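Local structure of lactaldehyde dehydrogenase (Escherichia coli, 2IMP) at residues D21-V26 against R37-Q42; E85-I90 against V103-T108. The protein catalyses the irreversible NAD-dependent oxidation of L-lactaldehyde to L-lactate in L-fucose and L-rhamnose breakdown, and also oxidises glycolaldehyde. All blocks are in the same frame, centred on the assembly; numbering follows the deposited sequence.

Contact 1 (D21-V26 against R37-Q42); sequences DAWIDV and RIPDGQ
Ile24 and Ile38 form the hydrogen-bonded pair of this antiparallel beta hairpin. Ile24 N gives a nearly straight bond to Ile38 O at 2.8 Å, and Ile38 N returns one to Ile24 O. Asp40 N reaches Ala22 O at 3.1 Å. On the isoleucine face, Ile24 CB rests on Ile38 CG1 at 3.8 Å. Ile24 CD1 extends across Asp40, whose OD1 is salt-bridged to Arg208. Trp23 keeps CG beside its backbone N (chi1 -64°). This torsion brings the six-membered ring obliquely against the Ile38-Pro39 peptide, with Trp23 CZ3 3.7 Å from Pro39 CD. Asp25 and Arg37 run side by side. Asp25 OD1 rests 3.1 Å from both Arg37 CG and Arg37 CD. Its salt bridge to Arg37 NH1, at the guanidinium edge, is long, and the carboxylate and guanidinium planes stand 76° apart, so the groups do not pair flat. The Arg37 chain bends at chi3, and its NE bonds to Gln6 OE1. Shortening this side chain to an alanine is likely to cost Asp25 its long charge contact and Gln6 OE1 the bond from NE. Trp18 meets Trp23 edge-to-face and gives NE1 to Ala22 O. Within this chain, strand 23-27 is an outermost strand of a four-stranded mixed sheet, and strand 34-39 is held on its other side by strand 5-11. After the inverse gamma turn at Asp40, Gln42 occupies the N-cap position of helix 43-62.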
loop_
_atom_site.group_PDB
_atom_site.type_symbol
_atom_site.label_atom_id
_atom_site.label_comp_id
_atom_site.label_asym_id
_atom_site.label_seq_id
_atom_site.Cartn_x
_atom_site.Cartn_y
_atom_site.Cartn_z
ATOM N N ASP A 21 -39.982 -13.594 -31.684
ATOM C CA ASP A 21 -41.104 -14.500 -31.463
ATOM C C ASP A 21 -40.842 -15.562 -30.386
ATOM O O ASP A 21 -41.773 -16.186 -29.873
ATOM C CB ASP A 21 -41.477 -15.203 -32.771
ATOM C CG ASP A 21 -42.066 -14.256 -33.796
ATOM O OD1 ASP A 21 -42.231 -14.677 -34.962
ATOM O OD2 ASP A 21 -42.372 -13.097 -33.435
ATOM N N ALA A 22 -39.568 -15.755 -30.059
ATOM C CA ALA A 22 -39.185 -16.742 -29.064
ATOM C C ALA A 22 -39.012 -16.190 -27.636
ATOM O O ALA A 22 -38.333 -15.185 -27.414
ATOM C CB ALA A 22 -37.910 -17.447 -29.503
ATOM N N TRP A 23 -39.655 -16.862 -26.689
ATOM C CA TRP A 23 -39.575 -16.489 -25.290
ATOM C C TRP A 23 -39.131 -17.649 -24.388
ATOM O O TRP A 23 -39.295 -18.816 -24.733
ATOM C CB TRP A 23 -40.926 -15.984 -24.774
ATOM C CG TRP A 23 -41.421 -14.730 -25.411
ATOM C CD1 TRP A 23 -42.114 -14.625 -26.581
ATOM C CD2 TRP A 23 -41.288 -13.400 -24.899
ATOM N NE1 TRP A 23 -42.425 -13.310 -26.829
ATOM C CE2 TRP A 23 -41.930 -12.538 -25.817
ATOM C CE3 TRP A 23 -40.687 -12.851 -23.760
ATOM C CZ2 TRP A 23 -41.992 -11.150 -25.623
ATOM C CZ3 TRP A 23 -40.749 -11.473 -23.567
ATOM C CH2 TRP A 23 -41.396 -10.639 -24.498
ATOM N N ILE A 24 -38.556 -17.309 -23.246
ATOM C CA ILE A 24 -38.128 -18.310 -22.286
ATOM C C ILE A 24 -38.984 -18.245 -21.011
ATOM O O ILE A 24 -39.110 -17.183 -20.398
ATOM C CB ILE A 24 -36.645 -18.114 -21.898
ATOM C CG1 ILE A 24 -35.757 -18.252 -23.138
ATOM C CG2 ILE A 24 -36.243 -19.133 -20.846
ATOM C CD1 ILE A 24 -34.278 -18.022 -22.866
ATOM N N ASP A 25 -39.588 -19.365 -20.637
ATOM C CA ASP A 25 -40.412 -19.380 -19.440
ATOM C C ASP A 25 -39.612 -19.413 -18.129
ATOM O O ASP A 25 -38.672 -20.189 -17.990
ATOM C CB ASP A 25 -41.361 -20.590 -19.432
ATOM C CG ASP A 25 -42.467 -20.488 -20.468
ATOM O OD1 ASP A 25 -43.107 -19.421 -20.572
ATOM O OD2 ASP A 25 -42.706 -21.492 -21.169
ATOM N N VAL A 26 -39.979 -18.546 -17.196
ATOM C CA VAL A 26 -39.353 -18.549 -15.887
ATOM C C VAL A 26 -40.295 -19.258 -14.894
ATOM O O VAL A 26 -41.422 -18.818 -14.667
ATOM C CB VAL A 26 -39.045 -17.122 -15.398
ATOM C CG1 VAL A 26 -38.427 -17.174 -14.010
ATOM C CG2 VAL A 26 -38.088 -16.439 -16.372
ATOM N N ARG A 37 -41.847 -14.458 -18.205
ATOM C CA ARG A 37 -41.201 -14.809 -19.450
ATOM C C ARG A 37 -40.189 -13.748 -19.920
ATOM O O ARG A 37 -40.435 -12.545 -19.814
ATOM C CB ARG A 37 -42.249 -15.039 -20.546
ATOM C CG ARG A 37 -42.994 -16.372 -20.432
ATOM C CD ARG A 37 -43.803 -16.662 -21.692
ATOM N NE ARG A 37 -45.065 -15.932 -21.718
ATOM C CZ ARG A 37 -46.183 -16.358 -21.136
ATOM N NH1 ARG A 37 -46.196 -17.515 -20.488
ATOM N NH2 ARG A 37 -47.286 -15.624 -21.194
ATOM N N ILE A 38 -39.046 -14.208 -20.412
ATOM C CA ILE A 38 -38.035 -13.293 -20.904
ATOM C C ILE A 38 -37.667 -13.565 -22.358
ATOM O O ILE A 38 -37.789 -14.691 -22.843
ATOM C CB ILE A 38 -36.735 -13.356 -20.064
ATOM C CG1 ILE A 38 -36.185 -14.782 -20.067
ATOM C CG2 ILE A 38 -37.003 -12.861 -18.655
ATOM C CD1 ILE A 38 -34.786 -14.895 -19.489
ATOM N N PRO A 39 -37.222 -12.530 -23.070
ATOM C CA PRO A 39 -36.858 -12.748 -24.464
ATOM C C PRO A 39 -35.712 -13.742 -24.658
ATOM O O PRO A 39 -34.779 -13.805 -23.853
ATOM C CB PRO A 39 -36.502 -11.344 -24.956
ATOM C CG PRO A 39 -36.174 -10.588 -23.715
ATOM C CD PRO A 39 -37.172 -11.102 -22.729
ATOM N N ASP A 40 -35.824 -14.547 -25.709
ATOM C CA ASP A 40 -34.764 -15.476 -26.046
ATOM C C ASP A 40 -33.693 -14.682 -26.819
ATOM O O ASP A 40 -33.437 -14.913 -28.002
ATOM C CB ASP A 40 -35.316 -16.633 -26.892
ATOM C CG ASP A 40 -34.281 -17.717 -27.155
ATOM O OD1 ASP A 40 -33.386 -17.909 -26.309
ATOM O OD2 ASP A 40 -34.368 -18.395 -28.202
ATOM N N GLY A 41 -33.137 -13.704 -26.107
ATOM C CA GLY A 41 -32.132 -12.811 -26.647
ATOM C C GLY A 41 -31.087 -13.425 -27.544
ATOM O O GLY A 41 -30.775 -14.610 -27.455
ATOM N N GLN A 42 -30.548 -12.596 -28.422
ATOM C CA GLN A 42 -29.521 -13.025 -29.354
ATOM C C GLN A 42 -28.316 -12.073 -29.344
ATOM O O GLN A 42 -28.386 -10.987 -28.767
ATOM C CB GLN A 42 -30.109 -13.105 -30.772
ATOM C CG GLN A 42 -31.302 -14.059 -30.906
ATOM C CD GLN A 42 -30.912 -15.517 -30.728
ATOM O OE1 GLN A 42 -30.004 -16.007 -31.394
ATOM N NE2 GLN A 42 -31.604 -16.218 -29.832
#

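Contact 2 (E85-I90 against V103-T108); sequences EISALI and VEVAFT
Val105 points one methyl, CG2, at three residues of helix 83-94: Ile86, Ser87 and Ile90. Val105 CG2 meets Ile86 CG2 and Ile90 CD1, each at 3.8 Å. Val105 CG2 also lies 3.4 Å from Ser87 OG. This methyl sits beside the backbone N of Val105, while CG1 is anti to that N (chi1 174°). The torsion turns CG2 toward the facing helix. The isoleucine chains cross the valine obliquely.

Ile90 is the second main contributor. Its CG1 arm is extended (chi2 179°), which carries CD1 across to Val105. The same residue also lies against the carboxylate of Glu104. Ile90 CG2 and Ile90 CD1 are both 3.9 Å from Glu104 OE1.

Glu104 is stretched out along its whole aliphatic chain. Its carboxylate is buried, and other parts of the chain hold it at both oxygens. OE1 forms a salt bridge with Lys96, in the connection between the helices. OE2 accepts from the backbone N of Phe157, on helix 155-168. Ser87 OG bonds back to Ala83 O in its own helix, so it presents an already paired oxygen to the valine methyl.

The two helix segments cross at 128°, with axes 9.3 Å apart. Ser87 and Val105 are their nearest CA pair. The polar groups at this buried face find their bonds elsewhere, and the two segments meet by van der Waals contact. Lys96 would probably favour the ionised form of Glu104. The glutamate thus links the connection between the helices to helix 155-168, which carries the lactate-binding Arg161.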
loop_
_atom_site.group_PDB
_atom_site.type_symbol
_atom_site.label_atom_id
_atom_site.label_comp_id
_atom_site.label_asym_id
_atom_site.label_seq_id
_atom_site.Cartn_x
_atom_site.Cartn_y
_atom_site.Cartn_z
ATOM N N GLU A 85 -40.285 -6.402 -1.761
ATOM C CA GLU A 85 -40.698 -6.744 -3.114
ATOM C C GLU A 85 -39.640 -7.612 -3.840
ATOM O O GLU A 85 -39.966 -8.623 -4.467
ATOM C CB GLU A 85 -40.944 -5.470 -3.928
ATOM C CG GLU A 85 -41.501 -5.712 -5.323
ATOM C CD GLU A 85 -41.386 -4.489 -6.228
ATOM O OE1 GLU A 85 -41.669 -3.359 -5.764
ATOM O OE2 GLU A 85 -41.018 -4.664 -7.411
ATOM N N ILE A 86 -38.381 -7.184 -3.745
ATOM C CA ILE A 86 -37.273 -7.901 -4.360
ATOM C C ILE A 86 -37.007 -9.271 -3.685
ATOM O O ILE A 86 -36.718 -10.264 -4.356
ATOM C CB ILE A 86 -35.984 -7.033 -4.321
ATOM C CG1 ILE A 86 -36.240 -5.710 -5.055
ATOM C CG2 ILE A 86 -34.817 -7.770 -4.969
ATOM C CD1 ILE A 86 -35.102 -4.722 -4.954
ATOM N N SER A 87 -37.111 -9.301 -2.357
ATOM C CA SER A 87 -36.925 -10.540 -1.614
ATOM C C SER A 87 -37.916 -11.621 -2.080
ATOM O O SER A 87 -37.551 -12.788 -2.253
ATOM C CB SER A 87 -37.125 -10.300 -0.114
ATOM O OG SER A 87 -36.135 -9.434 0.407
ATOM N N ALA A 88 -39.167 -11.200 -2.275
ATOM C CA ALA A 88 -40.212 -12.098 -2.737
ATOM C C ALA A 88 -39.899 -12.643 -4.144
ATOM O O ALA A 88 -40.142 -13.819 -4.440
ATOM C CB ALA A 88 -41.566 -11.373 -2.737
ATOM N N LEU A 89 -39.359 -11.772 -4.997
ATOM C CA LEU A 89 -38.979 -12.186 -6.338
ATOM C C LEU A 89 -37.916 -13.283 -6.282
ATOM O O LEU A 89 -37.995 -14.285 -6.997
ATOM C CB LEU A 89 -38.446 -10.998 -7.141
ATOM C CG LEU A 89 -39.453 -9.901 -7.488
ATOM C CD1 LEU A 89 -38.734 -8.731 -8.152
ATOM C CD2 LEU A 89 -40.534 -10.475 -8.406
ATOM N N ILE A 90 -36.933 -13.085 -5.405
ATOM C CA ILE A 90 -35.872 -14.066 -5.236
ATOM C C ILE A 90 -36.426 -15.402 -4.698
ATOM O O ILE A 90 -36.102 -16.477 -5.210
ATOM C CB ILE A 90 -34.775 -13.530 -4.285
ATOM C CG1 ILE A 90 -34.175 -12.246 -4.873
ATOM C CG2 ILE A 90 -33.691 -14.587 -4.081
ATOM C CD1 ILE A 90 -33.103 -11.606 -4.004
ATOM N N VAL A 103 -31.928 -11.343 3.697
ATOM C CA VAL A 103 -30.536 -11.043 3.973
ATOM C C VAL A 103 -29.773 -10.667 2.683
ATOM O O VAL A 103 -29.054 -9.666 2.645
ATOM C CB VAL A 103 -29.835 -12.235 4.664
ATOM C CG1 VAL A 103 -28.334 -12.003 4.719
ATOM C CG2 VAL A 103 -30.380 -12.395 6.083
ATOM N N GLU A 104 -29.957 -11.462 1.631
ATOM C CA GLU A 104 -29.300 -11.156 0.368
ATOM C C GLU A 104 -29.597 -9.716 -0.118
ATOM O O GLU A 104 -28.687 -8.986 -0.506
ATOM C CB GLU A 104 -29.720 -12.140 -0.726
ATOM C CG GLU A 104 -28.933 -11.933 -2.015
ATOM C CD GLU A 104 -29.372 -12.840 -3.152
ATOM O OE1 GLU A 104 -30.062 -13.845 -2.888
ATOM O OE2 GLU A 104 -29.010 -12.548 -4.311
ATOM N N VAL A 105 -30.870 -9.327 -0.091
ATOM C CA VAL A 105 -31.252 -7.983 -0.513
ATOM C C VAL A 105 -30.608 -6.870 0.348
ATOM O O VAL A 105 -30.028 -5.920 -0.177
ATOM C CB VAL A 105 -32.791 -7.813 -0.506
ATOM C CG1 VAL A 105 -33.166 -6.351 -0.800
ATOM C CG2 VAL A 105 -33.415 -8.733 -1.560
ATOM N N ALA A 106 -30.717 -7.005 1.668
ATOM C CA ALA A 106 -30.111 -6.030 2.562
ATOM C C ALA A 106 -28.570 -5.975 2.386
ATOM O O ALA A 106 -27.976 -4.900 2.352
ATOM C CB ALA A 106 -30.463 -6.362 4.001
ATOM N N PHE A 107 -27.952 -7.148 2.265
ATOM C CA PHE A 107 -26.507 -7.238 2.065
ATOM C C PHE A 107 -26.063 -6.578 0.741
ATOM O O PHE A 107 -25.037 -5.900 0.688
ATOM C CB PHE A 107 -26.062 -8.706 2.071
ATOM C CG PHE A 107 -24.569 -8.894 1.958
ATOM C CD1 PHE A 107 -23.730 -8.565 3.018
ATOM C CD2 PHE A 107 -24.003 -9.410 0.794
ATOM C CE1 PHE A 107 -22.339 -8.745 2.915
ATOM C CE2 PHE A 107 -22.613 -9.592 0.682
ATOM C CZ PHE A 107 -21.786 -9.263 1.740
ATOM N N THR A 108 -26.849 -6.798 -0.313
ATOM C CA THR A 108 -26.560 -6.213 -1.609
ATOM C C THR A 108 -26.509 -4.667 -1.550
ATOM O O THR A 108 -25.616 -4.039 -2.124
ATOM C CB THR A 108 -27.607 -6.667 -2.654
ATOM O OG1 THR A 108 -27.517 -8.085 -2.816
ATOM C CG2 THR A 108 -27.360 -6.008 -4.001
#

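Overall arrangement
Contact 1 closes before contact 2 opens along the chain, and the two share no helix or strand. Their centres are 24 Å apart, and their nearest atoms about 8 Å. Contact 1 is partly buried, at the edge of the N-terminal sheet. Backbone hydrogen bonds set its register, and a long salt bridge lies on one face. All the touching residues of contact 2 are buried, and it joins two helices nearer the chain centre. There side chains alone meet, over less than half the surface. Contact 1 lies near the cofactor site, the Ile38 side chain being about 4 Å from that of the NAD-binding Glu179. In contact 2 the Glu104 side chain is about 7 Å from the bound lactate.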